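Local coordinates for protein CaaX farnesyltransferase alpha subunit Ram2 (Aspergillus fumigatus, PDB 4L9P) that forms, together with the beta subunit Ram1, a protein farnesyltransferase that probably attaches farnesyl groups to proteins ending in a CAAX motif, at residues L54-Y59 with T77-S82; I97-G102 with R129-S134; A192-N197 with I252-E257; R274-W279 with L310-A315. The protein carries 1 engineered substitution. All blocks are in the same frame, centred on the assembly; numbering follows the deposited sequence. Where two conformers were deposited one is given.

Contact 1 (L54-Y59 with T77-S82); sequences LEATSY and TGDIIS. With EDO (1,2-ethanediol), chain G.
Thr57 OG1 is held twice: it donates to the carbonyl of Tyr53, one turn earlier in the same helix, and accepts a hydrogen bond from O1 of a 1,2-ethanediol molecule at an OG1-O1 distance of 2.8 Å. The diol, probably from the crystallisation liquor, also bonds Arg61 and Asp148 of the farnesyltransferase beta subunit, which puts this hydroxyl near the border of the two chains. A chi1 of 56° tucks OG1 between the backbone N and the carbonyl carbon, and the methyl CG2 is thereby set beside the N, on the flank facing Ile80, where it lies 4.3 Å from Ile80 CD1. Threonine serves both surroundings with its two branches. The segments belong to helices 51-65 and 71-83, which run roughly antiparallel, their local axes 10.0 Å apart at a signed crossing angle of -141°. They form a helical hairpin near the N-terminal end of the right-handed superhelix of helix pairs that prenyltransferase alpha subunits build. The small side chain of Ala56 suits a place where the two backbones come close, its CA being 6.6 Å from Ile80 CA. Its CB rests on Ile80 CG1 at 3.8 Å, while the extended branch of Ile80 carries CD1 to 3.7 Å from Ala56 O. Asp79 OD2 passes Ala56 CB at 4.4 Å but is bonded to Tyr19, whose side chain also packs on Ala56. Further along the same turn, Ser82 OG bonds back to Asp79 O at 2.7 Å.

Contact 2 (I97-G102 with R129-S134); sequences ILFALG and RQVLMS. With EDO (1,2-ethanediol), chain I.
Phe99 and Leu132 each carry CG beside the backbone N, with chi1 of -76° and -60°, and these torsions send the ring and the forked leucine end into the groove between helices 88-100 and 123-133. Both helices belong to the right-handed alpha-alpha superhelix of the family, and their segments fall in two successive prenyltransferase repeats of the TPR clan. The helices do not follow each other in sequence; helix 105-118 intervenes, and its Glu108 touches both Leu98 and Leu132. The nearest CA atoms, those of Phe99 and Leu132, are still 8.8 Å apart, a separation bridged mainly by the long side chains of Leu98, Phe99 and Leu132. Leu98 CD1 meets Leu132 CD2 at 3.9 Å, the two leucines crossing at a slant. The long, rigid phenylalanine reaches across with its outer end and touches through CE2 and CZ. CE2 lies 4.0 Å from Val131 CG1, the branch that stands anti to the backbone N, and 4.4 Å from Leu132 CD2. The ring edge also receives Val131 O, 3.9 Å from CZ and near the ring plane. Behind Phe99 the helix is closed by a Schellman motif at Gly102, where the left-handed backbone turn costs little to a residue without a beta carbon. On the other helix Gln130, extended beyond CG toward helix 161-174, where it touches Trp169, donates from NE2 to O2 of a 1,2-ethanediol at 2.8 Å. Val131 O is shared: Ser134 OG, 2.9 Å away, donates to it from above the carbonyl plane.

Contact 3 (A192-N197 with I252-E257); sequences ADVRNN and ILEAPE. With EDO (1,2-ethanediol), chain H.
Arg195 lays one face of its guanidinium against the methyl of Ala255, with NH2 3.6 Å from CB. Alanine fits here because a small apolar group can approach the flat cation closely while the N-H bonds point elsewhere: NH2 is taken by Asp84, in a salt bridge, and by the carbonyl of Leu86, both of the beta subunit. Val194 makes the rest of the contact on this side. Its CG1 touches Ala255 CB at 4.2 Å, and its CG2, anti to the backbone N, lies 3.9 Å from Glu254 OE1, the two side chains crossing at an angle. The carboxylate of Glu254 is meanwhile paired with Arg251 through OE2.

What holds Val194 and Arg195 in place is a type I beta turn from Asp193 to Asn196, closed by Asn196 N to Asp193 O at 3.0 Å. Asp193 reinforces it with an Asx turn: its OD1 accepts from Arg195 N at 3.0 Å, the N-H pointing to a spot above the carboxylate plane (angle at hydrogen 147°). The same carboxylate bonds Thr88 and Thr90 of the beta subunit, so an acidic residue both shapes the turn and ties it to the partner chain. Val194 O is gripped by Trp200 and Asn258. Asn196, an N-cap, uses its side-chain oxygen to start the following helix by bonding Ala199 N. The turn thus joins helix 180-192 to helix 197-208 and rests against the C-terminal end of helix 238-254, just ahead of helix 259-272, where the alpha subunit meets the beta subunit.

Contact 4 (R274-W279 with L310-A315); sequences RPLSEW and LADVYA
Leu276 and Val313 form the apolar part of the contact, in which a short 3-10 turn (276-278) between helices 259-272 and 280-284 packs on helix 304-317, toward the C-terminal end of the alpha-helical superhelix. Leu276 CB lies 3.7 Å from Val313 CG2, which also abuts the carbonyl carbon of Leu276, and Leu276 CD1 reaches Asp312 CB at 3.6 Å. Val313 CG1, anti to the backbone N (chi1 164°), approaches Ser277 CB at 4.2 Å. A branched valine can thus touch both residues, and the small serine lets its CA come within 5.5 Å of Val313 CA.

Hydrogen bonds fix the turn: Glu317 accepts from the backbone N atoms of Leu276 and Ser277, one with each oxygen, while Trp309 donates to Leu276 O. The ring of Trp309 stacks on that of Trp279.

Charged groups flank the packing. Asp312 offers its CB to the leucine while its carboxylate pairs with Arg266 and Arg349. Just before the turn, Arg274, which also pairs with Glu238 and Asp242, reaches Glu278 at the turn's end, donating from NH1 to the syn lone pair of Glu278 OE1 at 3.2 Å, with an angle at hydrogen of 152°.

Overall arrangement
The contacts follow one another along the chain, each closing before the next opens. Each joins parts that are near neighbours in the chain's succession of helices. Contacts 1 and 2 lie on one side of the chain's centre, their own centres about 20 Å apart, and meet where Thr77 CG2 packs on Ile97 CD1 (4.1 Å), joining helices 71-83 and 88-100. Contacts 3 and 4, with centres about 21 Å apart, lie on the other side and touch through Ile252 CD1 and Trp279 CZ3 at 3.6 Å. The centres of contacts 1 and 4 are about 59 Å apart. Local packing thus builds an elongated scaffold, and contact 3 bonds directly to the beta subunit.

Contact 1 (L54-Y59 with T77-S82)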
loop_
_atom_site.group_PDB
_atom_site.type_symbol
_atom_site.label_atom_id
_atom_site.label_comp_id
_atom_site.label_asym_id
_atom_site.label_seq_id
_atom_site.Cartn_x
_atom_site.Cartn_y
_atom_site.Cartn_z
ATOM N N LEU A 54 5.835 -27.079 16.226
ATOM C CA LEU A 54 6.923 -27.785 15.538
ATOM C C LEU A 54 6.434 -29.140 15.037
ATOM O O LEU A 54 6.663 -29.505 13.872
ATOM C CB LEU A 54 8.152 -28.013 16.454
ATOM C CG LEU A 54 9.071 -26.858 16.780
ATOM C CD1 LEU A 54 10.066 -27.317 17.873
ATOM C CD2 LEU A 54 9.758 -26.454 15.460
ATOM N N GLU A 55 5.718 -29.879 15.881
ATOM C CA GLU A 55 5.302 -31.214 15.474
ATOM C C GLU A 55 4.275 -31.134 14.338
ATOM O O GLU A 55 4.429 -31.809 13.293
ATOM C CB GLU A 55 4.692 -32.001 16.645
ATOM C CG GLU A 55 4.358 -33.404 16.150
ATOM C CD GLU A 55 3.663 -34.280 17.127
ATOM O OE1 GLU A 55 2.612 -33.906 17.695
ATOM O OE2 GLU A 55 4.159 -35.389 17.291
ATOM N N ALA A 56 3.257 -30.283 14.497
ATOM C CA ALA A 56 2.196 -30.195 13.485
ATOM C C ALA A 56 2.796 -29.816 12.127
ATOM O O ALA A 56 2.455 -30.384 11.073
ATOM C CB ALA A 56 1.085 -29.198 13.930
ATOM N N THR A 57 3.651 -28.803 12.128
ATOM C CA THR A 57 4.231 -28.373 10.856
ATOM C C THR A 57 5.180 -29.376 10.216
ATOM O O THR A 57 5.292 -29.408 8.995
ATOM C CB THR A 57 4.926 -26.972 10.992
ATOM O OG1 THR A 57 5.917 -27.034 12.040
ATOM C CG2 THR A 57 3.892 -25.859 11.283
ATOM N N SER A 58 5.858 -30.208 11.034
ATOM C CA SER A 58 6.678 -31.276 10.473
ATOM C C SER A 58 5.805 -32.351 9.777
ATOM O O SER A 58 6.168 -32.877 8.714
ATOM C CB SER A 58 7.583 -31.865 11.568
ATOM O OG SER A 58 8.428 -30.846 12.127
ATOM N N TYR A 59 4.633 -32.628 10.331
ATOM C CA TYR A 59 3.676 -33.513 9.630
ATOM C C TYR A 59 3.105 -32.817 8.382
ATOM O O TYR A 59 2.879 -33.456 7.361
ATOM C CB TYR A 59 2.530 -33.986 10.590
ATOM C CG TYR A 59 2.985 -35.188 11.390
ATOM C CD1 TYR A 59 3.684 -35.035 12.577
ATOM C CD2 TYR A 59 2.839 -36.449 10.869
ATOM C CE1 TYR A 59 4.161 -36.169 13.295
ATOM C CE2 TYR A 59 3.334 -37.551 11.560
ATOM C CZ TYR A 59 3.961 -37.384 12.752
ATOM O OH TYR A 59 4.443 -38.477 13.478
ATOM N N THR A 77 -4.579 -29.369 8.761
ATOM C CA THR A 77 -4.612 -27.944 8.361
ATOM C C THR A 77 -5.459 -27.102 9.322
ATOM O O THR A 77 -5.078 -25.968 9.606
ATOM C CB THR A 77 -5.128 -27.737 6.924
ATOM O OG1 THR A 77 -6.536 -28.062 6.778
ATOM C CG2 THR A 77 -4.249 -28.436 5.880
ATOM N N GLY A 78 -6.553 -27.628 9.836
ATOM C CA GLY A 78 -7.369 -26.872 10.773
ATOM C C GLY A 78 -6.619 -26.652 12.089
ATOM O O GLY A 78 -6.732 -25.567 12.709
ATOM N N ASP A 79 -5.838 -27.672 12.497
ATOM C CA ASP A 79 -5.068 -27.553 13.741
ATOM C C ASP A 79 -3.985 -26.439 13.585
ATOM O O ASP A 79 -3.805 -25.563 14.460
ATOM C CB ASP A 79 -4.406 -28.908 14.043
ATOM C CG ASP A 79 -3.781 -28.955 15.413
ATOM O OD1 ASP A 79 -4.150 -28.142 16.288
ATOM O OD2 ASP A 79 -2.938 -29.818 15.613
ATOM N N ILE A 80 -3.285 -26.458 12.461
ATOM C CA ILE A 80 -2.250 -25.456 12.251
ATOM C C ILE A 80 -2.867 -24.068 12.153
ATOM O O ILE A 80 -2.331 -23.118 12.697
ATOM C CB ILE A 80 -1.413 -25.760 10.992
ATOM C CG1 ILE A 80 -0.547 -27.023 11.314
ATOM C CG2 ILE A 80 -0.485 -24.548 10.659
ATOM C CD1 ILE A 80 0.167 -27.601 10.150
ATOM N N ILE A 81 -3.985 -23.945 11.461
ATOM C CA ILE A 81 -4.707 -22.659 11.406
ATOM C C ILE A 81 -5.120 -22.156 12.781
ATOM O O ILE A 81 -5.048 -20.920 13.024
ATOM C CB ILE A 81 -5.922 -22.742 10.417
ATOM C CG1 ILE A 81 -5.373 -22.764 8.992
ATOM C CG2 ILE A 81 -6.925 -21.567 10.632
ATOM C CD1 ILE A 81 -6.406 -23.214 7.917
ATOM N N SER A 82 -5.506 -23.073 13.673
ATOM C CA SER A 82 -5.848 -22.663 15.052
ATOM C C SER A 82 -4.629 -22.068 15.768
ATOM O O SER A 82 -4.778 -21.193 16.611
ATOM C CB SER A 82 -6.447 -23.839 15.853
ATOM O OG SER A 82 -5.458 -24.708 16.388
HETATM C C1 EDO G . 8.138 -24.640 11.763
HETATM O O1 EDO G . 8.148 -25.754 10.875
HETATM C C2 EDO G . 8.188 -23.347 10.993
HETATM O O2 EDO G . 7.133 -23.257 10.018
#

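Contact 2 (I97-G102 with R129-S134)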
loop_
_atom_site.group_PDB
_atom_site.type_symbol
_atom_site.label_atom_id
_atom_site.label_comp_id
_atom_site.label_asym_id
_atom_site.label_seq_id
_atom_site.Cartn_x
_atom_site.Cartn_y
_atom_site.Cartn_z
ATOM N N ILE A 97 -7.340 -29.754 -0.636
ATOM C CA ILE A 97 -7.933 -30.977 -0.056
ATOM C C ILE A 97 -9.462 -30.911 -0.127
ATOM O O ILE A 97 -10.111 -31.866 -0.518
ATOM C CB ILE A 97 -7.537 -31.144 1.415
ATOM C CG1 ILE A 97 -6.016 -31.286 1.557
ATOM C CG2 ILE A 97 -8.272 -32.376 2.005
ATOM C CD1 ILE A 97 -5.500 -31.115 2.983
ATOM N N LEU A 98 -10.077 -29.789 0.206
ATOM C CA LEU A 98 -11.525 -29.671 0.204
ATOM C C LEU A 98 -12.074 -29.980 -1.168
ATOM O O LEU A 98 -13.044 -30.703 -1.276
ATOM C CB LEU A 98 -11.918 -28.227 0.573
ATOM C CG LEU A 98 -11.638 -27.858 2.023
ATOM C CD1 LEU A 98 -11.755 -26.306 2.155
ATOM C CD2 LEU A 98 -12.658 -28.523 2.936
ATOM N N PHE A 99 -11.474 -29.417 -2.218
ATOM C CA PHE A 99 -11.951 -29.720 -3.559
ATOM C C PHE A 99 -11.664 -31.181 -3.970
ATOM O O PHE A 99 -12.558 -31.867 -4.516
ATOM C CB PHE A 99 -11.392 -28.706 -4.528
ATOM C CG PHE A 99 -12.090 -27.397 -4.448
ATOM C CD1 PHE A 99 -13.383 -27.233 -4.993
ATOM C CD2 PHE A 99 -11.493 -26.314 -3.835
ATOM C CE1 PHE A 99 -14.051 -25.991 -4.910
ATOM C CE2 PHE A 99 -12.147 -25.083 -3.778
ATOM C CZ PHE A 99 -13.416 -24.932 -4.300
ATOM N N ALA A 100 -10.452 -31.679 -3.672
ATOM C CA ALA A 100 -10.101 -33.055 -4.076
ATOM C C ALA A 100 -11.000 -34.105 -3.425
ATOM O O ALA A 100 -11.324 -35.147 -4.042
ATOM C CB ALA A 100 -8.684 -33.304 -3.741
ATOM N N LEU A 101 -11.435 -33.879 -2.205
ATOM C CA LEU A 101 -12.279 -34.858 -1.508
ATOM C C LEU A 101 -13.771 -34.615 -1.689
ATOM O O LEU A 101 -14.593 -35.387 -1.167
ATOM C CB LEU A 101 -11.970 -34.867 -0.016
ATOM C CG LEU A 101 -10.547 -35.258 0.356
ATOM C CD1 LEU A 101 -10.422 -35.269 1.881
ATOM C CD2 LEU A 101 -10.154 -36.623 -0.248
ATOM N N GLY A 102 -14.137 -33.569 -2.436
ATOM C CA GLY A 102 -15.545 -33.256 -2.598
ATOM C C GLY A 102 -16.193 -32.948 -1.265
ATOM O O GLY A 102 -17.340 -33.358 -1.018
ATOM N N ARG A 129 -12.220 -17.542 1.464
ATOM C CA ARG A 129 -13.674 -17.419 1.273
ATOM C C ARG A 129 -13.994 -17.252 -0.221
ATOM O O ARG A 129 -14.944 -17.867 -0.746
ATOM C CB ARG A 129 -14.239 -16.242 2.076
ATOM C CG ARG A 129 -15.770 -16.334 2.193
ATOM C CD ARG A 129 -16.307 -15.141 3.000
ATOM N NE ARG A 129 -17.670 -15.431 3.481
ATOM C CZ ARG A 129 -17.950 -16.069 4.616
ATOM N NH1 ARG A 129 -16.967 -16.416 5.470
ATOM N NH2 ARG A 129 -19.240 -16.386 4.885
ATOM N N GLN A 130 -13.218 -16.421 -0.909
ATOM C CA GLN A 130 -13.444 -16.189 -2.333
ATOM C C GLN A 130 -13.153 -17.471 -3.165
ATOM O O GLN A 130 -13.921 -17.825 -4.090
ATOM C CB GLN A 130 -12.489 -15.081 -2.790
ATOM C CG GLN A 130 -12.582 -14.774 -4.292
ATOM C CD GLN A 130 -11.684 -13.574 -4.694
ATOM O OE1 GLN A 130 -11.467 -12.616 -3.903
ATOM N NE2 GLN A 130 -11.120 -13.652 -5.884
ATOM N N VAL A 131 -12.123 -18.206 -2.777
ATOM C CA VAL A 131 -11.794 -19.494 -3.446
ATOM C C VAL A 131 -12.999 -20.439 -3.329
ATOM O O VAL A 131 -13.387 -21.051 -4.323
ATOM C CB VAL A 131 -10.500 -20.104 -2.815
ATOM C CG1 VAL A 131 -10.265 -21.546 -3.305
ATOM C CG2 VAL A 131 -9.319 -19.202 -3.194
ATOM N N LEU A 132 -13.579 -20.552 -2.147
ATOM C CA LEU A 132 -14.692 -21.459 -1.961
ATOM C C LEU A 132 -15.939 -20.976 -2.649
ATOM O O LEU A 132 -16.597 -21.734 -3.398
ATOM C CB LEU A 132 -15.017 -21.586 -0.483
ATOM C CG LEU A 132 -13.915 -22.113 0.451
ATOM C CD1 LEU A 132 -14.404 -21.948 1.929
ATOM C CD2 LEU A 132 -13.570 -23.527 0.119
ATOM N N MET A 133 -16.285 -19.695 -2.442
ATOM C CA MET A 133 -17.549 -19.176 -2.915
ATOM C C MET A 133 -17.596 -19.035 -4.447
ATOM O O MET A 133 -18.691 -19.004 -5.061
ATOM C CB MET A 133 -17.735 -17.789 -2.285
ATOM C CG MET A 133 -19.156 -17.178 -2.472
ATOM S SD MET A 133 -20.476 -18.137 -1.719
ATOM C CE MET A 133 -19.911 -18.280 -0.057
ATOM N N SER A 134 -16.442 -19.015 -5.068
ATOM C CA SER A 134 -16.376 -18.937 -6.528
ATOM C C SER A 134 -16.802 -20.246 -7.199
ATOM O O SER A 134 -16.937 -20.281 -8.431
ATOM C CB SER A 134 -14.952 -18.561 -6.985
ATOM O OG SER A 134 -14.055 -19.610 -6.729
HETATM C C1 EDO I . -10.551 -18.323 -7.298
HETATM O O1 EDO I . -9.215 -17.917 -7.573
HETATM C C2 EDO I . -11.250 -17.139 -6.664
HETATM O O2 EDO I . -11.065 -15.955 -7.446
#

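Contact 3 (A192-N197 with I252-E257)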
loop_
_atom_site.group_PDB
_atom_site.type_symbol
_atom_site.label_atom_id
_atom_site.label_comp_id
_atom_site.label_asym_id
_atom_site.label_seq_id
_atom_site.Cartn_x
_atom_site.Cartn_y
_atom_site.Cartn_z
ATOM N N ALA A 192 -24.834 4.959 10.374
ATOM C CA ALA A 192 -24.056 4.823 11.610
ATOM C C ALA A 192 -22.848 5.762 11.567
ATOM O O ALA A 192 -22.500 6.324 12.619
ATOM C CB ALA A 192 -23.586 3.364 11.760
ATOM N N ASP A 193 -22.200 5.885 10.414
ATOM C CA ASP A 193 -21.005 6.773 10.338
ATOM C C ASP A 193 -20.929 7.292 8.902
ATOM O O ASP A 193 -20.418 6.604 8.009
ATOM C CB ASP A 193 -19.718 6.048 10.739
ATOM C CG ASP A 193 -18.532 6.972 10.830
ATOM O OD1 ASP A 193 -18.664 8.133 10.381
ATOM O OD2 ASP A 193 -17.498 6.505 11.344
ATOM N N VAL A 194 -21.443 8.496 8.664
ATOM C CA VAL A 194 -21.466 9.077 7.327
ATOM C C VAL A 194 -20.044 9.303 6.774
ATOM O O VAL A 194 -19.880 9.509 5.557
ATOM C CB VAL A 194 -22.318 10.390 7.334
ATOM C CG1 VAL A 194 -21.620 11.516 8.181
ATOM C CG2 VAL A 194 -22.646 10.836 5.908
ATOM N N ARG A 195 -19.053 9.211 7.647
ATOM C CA ARG A 195 -17.648 9.363 7.213
ATOM C C ARG A 195 -16.972 8.068 6.825
ATOM O O ARG A 195 -15.752 8.015 6.649
ATOM C CB ARG A 195 -16.829 10.062 8.313
ATOM C CG ARG A 195 -17.389 11.482 8.519
ATOM C CD ARG A 195 -17.139 11.913 9.886
ATOM N NE ARG A 195 -17.536 13.314 10.153
ATOM C CZ ARG A 195 -18.303 13.661 11.180
ATOM N NH1 ARG A 195 -18.812 12.743 11.985
ATOM N NH2 ARG A 195 -18.528 14.950 11.416
ATOM N N ASN A 196 -17.769 6.978 6.711
ATOM C CA ASN A 196 -17.174 5.687 6.331
ATOM C C ASN A 196 -16.874 5.623 4.847
ATOM O O ASN A 196 -17.727 5.325 4.036
ATOM C CB ASN A 196 -18.079 4.529 6.753
ATOM C CG ASN A 196 -17.458 3.192 6.493
ATOM O OD1 ASN A 196 -16.503 3.084 5.725
ATOM N ND2 ASN A 196 -18.010 2.152 7.090
ATOM N N ASN A 197 -15.610 5.961 4.517
ATOM C CA ASN A 197 -15.250 6.027 3.121
ATOM C C ASN A 197 -15.326 4.690 2.443
ATOM O O ASN A 197 -15.542 4.653 1.220
ATOM C CB ASN A 197 -13.801 6.570 2.967
ATOM C CG ASN A 197 -13.533 6.996 1.559
ATOM O OD1 ASN A 197 -14.118 8.015 1.086
ATOM N ND2 ASN A 197 -12.637 6.269 0.852
ATOM N N ILE A 252 -23.812 15.506 2.806
ATOM C CA ILE A 252 -22.877 16.630 3.076
ATOM C C ILE A 252 -23.479 17.569 4.134
ATOM O O ILE A 252 -22.790 17.979 5.082
ATOM C CB ILE A 252 -22.564 17.389 1.787
ATOM C CG1 ILE A 252 -21.596 16.498 0.950
ATOM C CG2 ILE A 252 -21.942 18.772 2.090
ATOM C CD1 ILE A 252 -21.464 16.997 -0.500
ATOM N N LEU A 253 -24.773 17.850 4.039
ATOM C CA LEU A 253 -25.372 18.808 4.974
ATOM C C LEU A 253 -25.343 18.291 6.432
ATOM O O LEU A 253 -25.357 19.077 7.377
ATOM C CB LEU A 253 -26.818 19.116 4.543
ATOM C CG LEU A 253 -26.942 19.942 3.259
ATOM C CD1 LEU A 253 -28.381 19.878 2.730
ATOM C CD2 LEU A 253 -26.505 21.395 3.479
ATOM N N GLU A 254 -25.254 16.985 6.623
ATOM C CA GLU A 254 -25.121 16.448 7.980
ATOM C C GLU A 254 -23.753 16.679 8.587
ATOM O O GLU A 254 -23.615 16.646 9.827
ATOM C CB GLU A 254 -25.396 14.937 7.999
ATOM C CG GLU A 254 -26.794 14.580 7.523
ATOM C CD GLU A 254 -27.013 13.093 7.270
ATOM O OE1 GLU A 254 -26.072 12.296 7.217
ATOM O OE2 GLU A 254 -28.180 12.714 7.147
ATOM N N ALA A 255 -22.727 16.899 7.736
ATOM C CA ALA A 255 -21.319 16.980 8.215
ATOM C C ALA A 255 -20.495 17.518 7.076
ATOM O O ALA A 255 -19.883 16.790 6.328
ATOM C CB ALA A 255 -20.788 15.588 8.690
ATOM N N PRO A 256 -20.526 18.844 6.883
ATOM C CA PRO A 256 -19.957 19.380 5.635
ATOM C C PRO A 256 -18.440 19.220 5.507
ATOM O O PRO A 256 -17.967 19.295 4.382
ATOM C CB PRO A 256 -20.303 20.899 5.722
ATOM C CG PRO A 256 -21.555 20.900 6.499
ATOM C CD PRO A 256 -21.300 19.879 7.611
ATOM N N GLU A 257 -17.700 19.019 6.599
ATOM C CA GLU A 257 -16.246 18.840 6.457
ATOM C C GLU A 257 -15.870 17.385 6.118
ATOM O O GLU A 257 -14.694 17.080 5.970
ATOM C CB GLU A 257 -15.550 19.321 7.735
ATOM C CG GLU A 257 -14.019 19.472 7.678
ATOM C CD GLU A 257 -13.506 20.345 6.556
ATOM O OE1 GLU A 257 -14.314 21.063 5.956
ATOM O OE2 GLU A 257 -12.270 20.342 6.294
HETATM C C1 EDO H . -8.692 20.103 6.811
HETATM O O1 EDO H . -7.989 21.294 7.185
HETATM C C2 EDO H . -9.511 19.679 8.030
HETATM O O2 EDO H . -10.553 20.634 8.347
#

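Contact 4 (R274-W279 with L310-A315)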
loop_
_atom_site.group_PDB
_atom_site.type_symbol
_atom_site.label_atom_id
_atom_site.label_comp_id
_atom_site.label_asym_id
_atom_site.label_seq_id
_atom_site.Cartn_x
_atom_site.Cartn_y
_atom_site.Cartn_z
ATOM N N ARG A 274 -20.602 15.553 -16.571
ATOM C CA ARG A 274 -21.162 16.812 -16.135
ATOM C C ARG A 274 -20.104 17.664 -15.429
ATOM O O ARG A 274 -19.182 17.147 -14.777
ATOM C CB ARG A 274 -22.315 16.578 -15.189
ATOM C CG ARG A 274 -23.520 15.944 -15.818
ATOM C CD ARG A 274 -24.613 15.905 -14.752
ATOM N NE ARG A 274 -25.751 15.102 -15.137
ATOM C CZ ARG A 274 -26.859 15.006 -14.408
ATOM N NH1 ARG A 274 -27.007 15.707 -13.286
ATOM N NH2 ARG A 274 -27.826 14.215 -14.812
ATOM N N PRO A 275 -20.261 18.993 -15.519
ATOM C CA PRO A 275 -19.233 19.864 -14.948
ATOM C C PRO A 275 -19.377 20.103 -13.446
ATOM O O PRO A 275 -20.475 20.052 -12.939
ATOM C CB PRO A 275 -19.448 21.176 -15.695
ATOM C CG PRO A 275 -20.937 21.185 -15.948
ATOM C CD PRO A 275 -21.305 19.745 -16.259
ATOM N N LEU A 276 -18.275 20.394 -12.748
ATOM C CA LEU A 276 -18.336 20.783 -11.330
ATOM C C LEU A 276 -19.266 21.991 -11.103
ATOM O O LEU A 276 -19.845 22.146 -10.043
ATOM C CB LEU A 276 -16.936 21.091 -10.817
ATOM C CG LEU A 276 -15.991 19.884 -10.849
ATOM C CD1 LEU A 276 -14.588 20.330 -10.451
ATOM C CD2 LEU A 276 -16.445 18.692 -9.957
ATOM N N SER A 277 -19.436 22.827 -12.119
ATOM C CA SER A 277 -20.271 24.010 -11.942
ATOM C C SER A 277 -21.753 23.680 -11.633
ATOM O O SER A 277 -22.504 24.551 -11.164
ATOM C CB SER A 277 -20.151 24.955 -13.160
ATOM O OG SER A 277 -20.501 24.249 -14.330
ATOM N N GLU A 278 -22.198 22.438 -11.884
ATOM C CA GLU A 278 -23.522 22.056 -11.418
ATOM C C GLU A 278 -23.716 22.281 -9.939
ATOM O O GLU A 278 -24.854 22.401 -9.494
ATOM C CB GLU A 278 -23.818 20.577 -11.666
ATOM C CG GLU A 278 -24.047 20.273 -13.086
ATOM C CD GLU A 278 -24.988 19.096 -13.317
ATOM O OE1 GLU A 278 -25.479 18.380 -12.357
ATOM O OE2 GLU A 278 -25.195 18.884 -14.520
ATOM N N TRP A 279 -22.627 22.247 -9.172
ATOM C CA TRP A 279 -22.722 22.456 -7.732
ATOM C C TRP A 279 -22.172 23.804 -7.254
ATOM O O TRP A 279 -21.861 23.964 -6.089
ATOM C CB TRP A 279 -21.986 21.345 -6.975
ATOM C CG TRP A 279 -22.791 20.094 -6.830
ATOM C CD1 TRP A 279 -23.913 19.675 -7.543
ATOM C CD2 TRP A 279 -22.557 19.120 -5.837
ATOM N NE1 TRP A 279 -24.357 18.463 -7.024
ATOM C CE2 TRP A 279 -23.539 18.106 -5.981
ATOM C CE3 TRP A 279 -21.610 19.016 -4.818
ATOM C CZ2 TRP A 279 -23.580 16.974 -5.144
ATOM C CZ3 TRP A 279 -21.633 17.926 -3.987
ATOM C CH2 TRP A 279 -22.643 16.920 -4.121
ATOM N N LEU A 310 -15.017 25.245 -5.335
ATOM C CA LEU A 310 -15.079 26.567 -5.988
ATOM C C LEU A 310 -13.786 26.899 -6.753
ATOM O O LEU A 310 -13.849 27.474 -7.839
ATOM C CB LEU A 310 -15.420 27.663 -4.964
ATOM C CG LEU A 310 -16.855 27.512 -4.461
ATOM C CD1 LEU A 310 -17.146 28.406 -3.256
ATOM C CD2 LEU A 310 -17.929 27.661 -5.569
ATOM N N ALA A 311 -12.621 26.542 -6.211
ATOM C CA ALA A 311 -11.389 26.849 -6.899
ATOM C C ALA A 311 -11.418 26.161 -8.247
ATOM O O ALA A 311 -11.006 26.729 -9.245
ATOM C CB ALA A 311 -10.223 26.353 -6.096
ATOM N N ASP A 312 -11.855 24.892 -8.265
ATOM C CA ASP A 312 -11.900 24.161 -9.532
ATOM C C ASP A 312 -12.939 24.704 -10.508
ATOM O O ASP A 312 -12.662 24.777 -11.727
ATOM C CB ASP A 312 -12.129 22.660 -9.308
ATOM C CG ASP A 312 -10.936 21.984 -8.666
ATOM O OD1 ASP A 312 -9.793 22.503 -8.743
ATOM O OD2 ASP A 312 -11.123 20.898 -8.096
ATOM N N VAL A 313 -14.136 25.056 -10.002
ATOM C CA VAL A 313 -15.148 25.658 -10.870
ATOM C C VAL A 313 -14.611 26.934 -11.544
ATOM O O VAL A 313 -14.756 27.117 -12.764
ATOM C CB VAL A 313 -16.434 25.980 -10.076
ATOM C CG1 VAL A 313 -17.329 26.944 -10.853
ATOM C CG2 VAL A 313 -17.183 24.669 -9.731
ATOM N N TYR A 314 -13.975 27.806 -10.769
ATOM C CA TYR A 314 -13.523 29.095 -11.323
ATOM C C TYR A 314 -12.311 28.895 -12.233
ATOM O O TYR A 314 -12.118 29.639 -13.208
ATOM C CB TYR A 314 -13.182 30.054 -10.187
ATOM C CG TYR A 314 -14.421 30.607 -9.528
ATOM C CD1 TYR A 314 -15.348 31.359 -10.267
ATOM C CD2 TYR A 314 -14.662 30.408 -8.179
ATOM C CE1 TYR A 314 -16.508 31.868 -9.650
ATOM C CE2 TYR A 314 -15.815 30.894 -7.571
ATOM C CZ TYR A 314 -16.730 31.600 -8.306
ATOM O OH TYR A 314 -17.851 32.076 -7.679
ATOM N N ALA A 315 -11.474 27.909 -11.906
ATOM C CA ALA A 315 -10.266 27.640 -12.689
ATOM C C ALA A 315 -10.571 26.976 -14.042
ATOM O O ALA A 315 -9.947 27.254 -15.078
ATOM C CB ALA A 315 -9.347 26.705 -11.890
#